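Local coordinates for protein colicin-D (Escherichia coli, PDB 5ZNM) that kills Escherichia coli and close relatives by inhibiting protein synthesis, this piece carrying the central domain and the C-terminal tRNase domain of the toxin, at residues A[97-102]-A[163-168]; A[154-159]-A[281-286]. One frame throughout, in Å; residues are numbered along the deposited sequence.

Interaction 1. Residues A[97-102]-A[163-168]; sequences LMRISL and QLALDL
Arg-99 and Asp-167 lie side by side on one face of an antiparallel strand pair and form a salt bridge, Arg-99 NE to Asp-167 OD1 at 2.6 Å. As a hydrogen bond it is weak, bent to 121° at the hydrogen, and Arg-99 NH2 lies 2.9 Å from Asp-167 OD2, the two flat groups being 30° apart. A bend at chi3 (-45°) turns the guanidinium toward the Asp-167 carboxylate, while Arg-99 CG rests 4.0 Å from Ala-165 CB. Further along the same face Ser-101 OG donates to Gln-163 OE1 over 2.6 Å, arriving well above the amide carbonyl plane; the same hydroxyl is also hydrogen-bonded to the backbone N of Gly-103. The other face is aliphatic: Ile-100 CD1 meets Leu-168 CD1 at 4.0 Å, and Ile-100 is paired with Leu-166. Beneath these side chains, the backbones of Ile-100 and Leu-166 exchange two hydrogen bonds. At the far end Leu-97 N gives Leu-168 O a short bond of 2.7 Å, and Met-98 N a weak one to the same oxygen, so two residues face one in a classic beta bulge. Strand 96-103 is flanked on its other edge by strand 243-244, strand 163-170 by strand 153-160, whose Ile-158 touches both Arg-99 and Asp-167. Helix 79-86 covers the aliphatic face, setting Phe-80 against Leu-166 and Leu-168, and Phe-128 of strand 126-131 also packs on Leu-166.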
# COMPACT_ATOMS: atom_id res chain seq x y z
N LEU A 97 12.88 0.55 23.03
CA LEU A 97 11.43 0.60 23.20
C LEU A 97 10.74 -0.59 22.56
O LEU A 97 9.73 -1.07 23.09
CB LEU A 97 10.87 1.88 22.58
CG LEU A 97 11.29 3.17 23.26
CD1 LEU A 97 10.97 4.33 22.36
CD2 LEU A 97 10.57 3.29 24.58
N MET A 98 11.24 -1.06 21.43
CA MET A 98 10.52 -2.05 20.65
C MET A 98 11.46 -2.63 19.60
O MET A 98 12.26 -1.90 19.01
CB MET A 98 9.29 -1.43 19.99
CG MET A 98 8.43 -2.40 19.23
SD MET A 98 6.89 -1.57 18.83
CE MET A 98 6.13 -1.52 20.46
N ARG A 99 11.36 -3.93 19.39
CA ARG A 99 12.05 -4.61 18.31
C ARG A 99 11.00 -5.25 17.42
O ARG A 99 10.12 -5.96 17.91
CB ARG A 99 13.02 -5.67 18.84
CG ARG A 99 13.62 -6.57 17.76
CD ARG A 99 14.86 -7.26 18.28
NE ARG A 99 15.73 -6.35 18.99
CZ ARG A 99 16.91 -6.66 19.48
NH1 ARG A 99 17.40 -7.86 19.34
NH2 ARG A 99 17.63 -5.74 20.13
N ILE A 100 11.11 -4.99 16.12
CA ILE A 100 10.11 -5.41 15.15
C ILE A 100 10.83 -6.25 14.11
O ILE A 100 11.69 -5.74 13.39
CB ILE A 100 9.41 -4.22 14.50
CG1 ILE A 100 8.64 -3.41 15.55
CG2 ILE A 100 8.50 -4.69 13.39
CD1 ILE A 100 8.52 -1.95 15.20
N SER A 101 10.48 -7.53 14.03
CA SER A 101 10.97 -8.34 12.93
C SER A 101 10.29 -7.91 11.65
O SER A 101 9.10 -7.60 11.64
CB SER A 101 10.70 -9.83 13.18
OG SER A 101 11.05 -10.59 12.04
N LEU A 102 11.05 -7.88 10.56
CA LEU A 102 10.49 -7.59 9.25
C LEU A 102 10.43 -8.82 8.35
O LEU A 102 9.94 -8.72 7.22
CB LEU A 102 11.32 -6.49 8.56
CG LEU A 102 11.35 -5.23 9.42
CD1 LEU A 102 12.36 -4.22 8.91
CD2 LEU A 102 9.94 -4.65 9.46
N GLN A 163 16.69 -12.91 11.42
CA GLN A 163 15.69 -11.93 11.02
C GLN A 163 16.31 -10.57 10.78
O GLN A 163 17.19 -10.12 11.52
CB GLN A 163 14.62 -11.79 12.10
CG GLN A 163 14.20 -13.09 12.73
CD GLN A 163 12.85 -13.51 12.30
OE1 GLN A 163 12.19 -12.83 11.52
NE2 GLN A 163 12.39 -14.64 12.81
N LEU A 164 15.79 -9.88 9.77
CA LEU A 164 15.94 -8.44 9.69
C LEU A 164 14.96 -7.80 10.66
O LEU A 164 13.75 -8.06 10.59
CB LEU A 164 15.70 -7.97 8.26
CG LEU A 164 15.90 -6.47 8.01
CD1 LEU A 164 17.28 -6.02 8.46
CD2 LEU A 164 15.67 -6.14 6.54
N ALA A 165 15.47 -6.99 11.58
CA ALA A 165 14.64 -6.40 12.61
C ALA A 165 14.93 -4.91 12.72
O ALA A 165 16.01 -4.43 12.37
CB ALA A 165 14.86 -7.07 13.97
N LEU A 166 13.94 -4.17 13.23
CA LEU A 166 14.06 -2.74 13.49
C LEU A 166 14.02 -2.52 15.00
O LEU A 166 13.04 -2.90 15.66
CB LEU A 166 12.92 -1.97 12.81
CG LEU A 166 12.91 -0.46 12.96
CD1 LEU A 166 14.13 0.16 12.32
CD2 LEU A 166 11.64 0.09 12.33
N ASP A 167 15.08 -1.94 15.54
CA ASP A 167 15.12 -1.56 16.94
C ASP A 167 14.69 -0.11 17.05
O ASP A 167 15.29 0.76 16.42
CB ASP A 167 16.51 -1.74 17.54
CG ASP A 167 16.78 -3.16 17.96
OD1 ASP A 167 15.85 -3.99 17.86
OD2 ASP A 167 17.91 -3.45 18.40
N LEU A 168 13.64 0.14 17.83
CA LEU A 168 13.17 1.49 18.10
C LEU A 168 13.74 1.91 19.45
O LEU A 168 13.51 1.25 20.47
CB LEU A 168 11.65 1.57 18.08
CG LEU A 168 11.01 1.25 16.72
CD1 LEU A 168 9.53 1.57 16.71
CD2 LEU A 168 11.72 1.99 15.59

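Interaction 2. Residues A[154-159]-A[281-286]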
# COMPACT_ATOMS: atom_id res chain seq x y z
N ARG A 154 14.43 7.00 17.69
CA ARG A 154 15.22 6.74 16.50
C ARG A 154 15.25 5.24 16.23
O ARG A 154 14.99 4.42 17.11
CB ARG A 154 16.63 7.30 16.62
CG ARG A 154 16.66 8.82 16.48
CD ARG A 154 18.01 9.39 16.87
NE ARG A 154 19.03 9.11 15.88
CZ ARG A 154 20.30 9.47 16.03
NH1 ARG A 154 20.68 10.11 17.13
NH2 ARG A 154 21.20 9.18 15.09
N GLY A 155 15.57 4.90 14.98
CA GLY A 155 15.50 3.52 14.53
C GLY A 155 16.84 3.02 14.03
O GLY A 155 17.69 3.80 13.59
N GLN A 156 17.02 1.71 14.11
CA GLN A 156 18.22 1.04 13.65
C GLN A 156 17.85 -0.35 13.14
O GLN A 156 17.11 -1.07 13.82
CB GLN A 156 19.24 0.94 14.78
CG GLN A 156 20.19 -0.21 14.66
CD GLN A 156 21.39 -0.05 15.54
OE1 GLN A 156 21.33 -0.31 16.74
NE2 GLN A 156 22.48 0.40 14.95
N LEU A 157 18.33 -0.71 11.95
CA LEU A 157 18.12 -2.04 11.42
C LEU A 157 19.23 -2.97 11.91
O LEU A 157 20.40 -2.61 11.89
CB LEU A 157 18.09 -2.03 9.89
CG LEU A 157 16.80 -1.54 9.26
CD1 LEU A 157 16.96 -1.46 7.75
CD2 LEU A 157 15.64 -2.45 9.62
N ILE A 158 18.84 -4.17 12.35
CA ILE A 158 19.77 -5.12 12.94
C ILE A 158 19.49 -6.50 12.38
O ILE A 158 18.52 -6.71 11.64
CB ILE A 158 19.68 -5.17 14.48
CG1 ILE A 158 18.33 -5.74 14.91
CG2 ILE A 158 19.89 -3.81 15.07
CD1 ILE A 158 18.21 -5.96 16.39
N ASN A 159 20.37 -7.44 12.71
CA ASN A 159 20.19 -8.85 12.39
C ASN A 159 20.01 -9.55 13.72
O ASN A 159 20.94 -9.58 14.54
CB ASN A 159 21.40 -9.42 11.65
CG ASN A 159 21.59 -8.85 10.27
OD1 ASN A 159 22.61 -9.10 9.63
ND2 ASN A 159 20.61 -8.08 9.79
N LEU A 281 19.25 2.92 8.47
CA LEU A 281 20.11 1.95 7.82
C LEU A 281 20.55 0.90 8.83
O LEU A 281 20.39 1.06 10.04
CB LEU A 281 21.33 2.62 7.17
CG LEU A 281 21.17 2.99 5.69
CD1 LEU A 281 20.37 4.25 5.55
CD2 LEU A 281 22.53 3.14 5.00
N ASN A 282 21.05 -0.21 8.31
CA ASN A 282 21.58 -1.25 9.19
C ASN A 282 22.81 -0.73 9.94
O ASN A 282 23.59 0.07 9.42
CB ASN A 282 21.97 -2.51 8.40
CG ASN A 282 23.00 -2.23 7.33
OD1 ASN A 282 22.66 -1.73 6.25
ND2 ASN A 282 24.27 -2.55 7.61
N ASP A 283 22.95 -1.21 11.17
CA ASP A 283 24.22 -1.10 11.88
C ASP A 283 25.36 -1.59 10.99
O ASP A 283 25.22 -2.63 10.33
CB ASP A 283 24.15 -1.94 13.16
CG ASP A 283 25.32 -1.69 14.11
OD1 ASP A 283 26.48 -1.98 13.73
OD2 ASP A 283 25.07 -1.24 15.24
N PRO A 284 26.50 -0.88 10.94
CA PRO A 284 27.62 -1.36 10.10
C PRO A 284 28.02 -2.79 10.39
O PRO A 284 28.52 -3.49 9.50
CB PRO A 284 28.76 -0.39 10.45
CG PRO A 284 28.09 0.82 10.94
CD PRO A 284 26.81 0.40 11.59
N LEU A 285 27.78 -3.26 11.61
CA LEU A 285 28.21 -4.60 11.98
C LEU A 285 27.15 -5.66 11.74
O LEU A 285 27.41 -6.84 11.96
CB LEU A 285 28.62 -4.63 13.46
CG LEU A 285 29.87 -3.83 13.85
CD1 LEU A 285 30.02 -3.80 15.38
CD2 LEU A 285 31.14 -4.38 13.18
N ASP A 286 25.95 -5.25 11.29
CA ASP A 286 24.86 -6.18 11.01
C ASP A 286 24.64 -6.17 9.50
O ASP A 286 23.98 -5.28 8.97
CB ASP A 286 23.60 -5.79 11.77
CG ASP A 286 23.71 -6.08 13.25
OD1 ASP A 286 24.79 -5.82 13.82
OD2 ASP A 286 22.73 -6.56 13.85
O HOH W 1 19.81 3.87 11.48
O HOH W 2 21.50 -6.34 7.15
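Leu-281 meets strand 153-160 through its backbone: its O takes a weak, long bond from Leu-157 N (3.3 Å), and a water links its N to Gly-155 O. Asn-282 comes next, its CA-H directed at Leu-157 O and its CB 4.2 Å from Leu-157 CB. With CG between the backbone N and the carbonyl carbon (chi1 59°), its amide turns back over its own loop, where ND2 donates to Asp-283 O. Asp-283 N then gives Leu-157 O a firm bond of 3.0 Å. The Asp-283 carboxylate lies beside the Gln-156 amide, Asp-283 OD2 being 3.1 Å from Gln-156 NE2. That same OD2 forms a salt bridge with Arg-314 of helix 314-329, on which Pro-284 and Leu-285, the turn's corners, also pack. Asp-283 OD1 uses the anti lone pair to accept from Leu-285 N, while Asp-283 O is gripped from opposite faces by Asn-282 ND2 and Asp-286 N. Asp-286 swings back to the strand: OD2, again through its anti lone pair, receives Asn-159 N at 2.8 Å and 171°. Asp-286 OD1 accepts from Arg-292 N, and Asn-159 OD1 from Gly-288 N. A second water joins Asn-159 ND2 to Asp-286 O. The geometry is that of an Asx turn combined with a type I beta turn from Asp-283 to Asp-286, set beside an edge strand at a single backbone bridge.

In the fold
The centres of interactions 1 and 2 are about 9 Å apart, and the two meet through hairpin neighbours 153-160 and 163-170. Across that seam Asp-167 N probably bonds Gln-156 O, and Ala-165 O probably accepts from Ile-158 N. Along the chain the order is 97-102, 154-159, 163-168, 281-286, so the segments alternate and the two connections cross. Interaction 1 joins the inner strands of the four-stranded antiparallel sheet and holds it together internally, whereas interaction 2 attaches the loop that follows strand 274-281 of the five-stranded sheet to its outermost strand, 153-160. From there the loop leads on to helix 292-297, and its turn packs on helix 314-329.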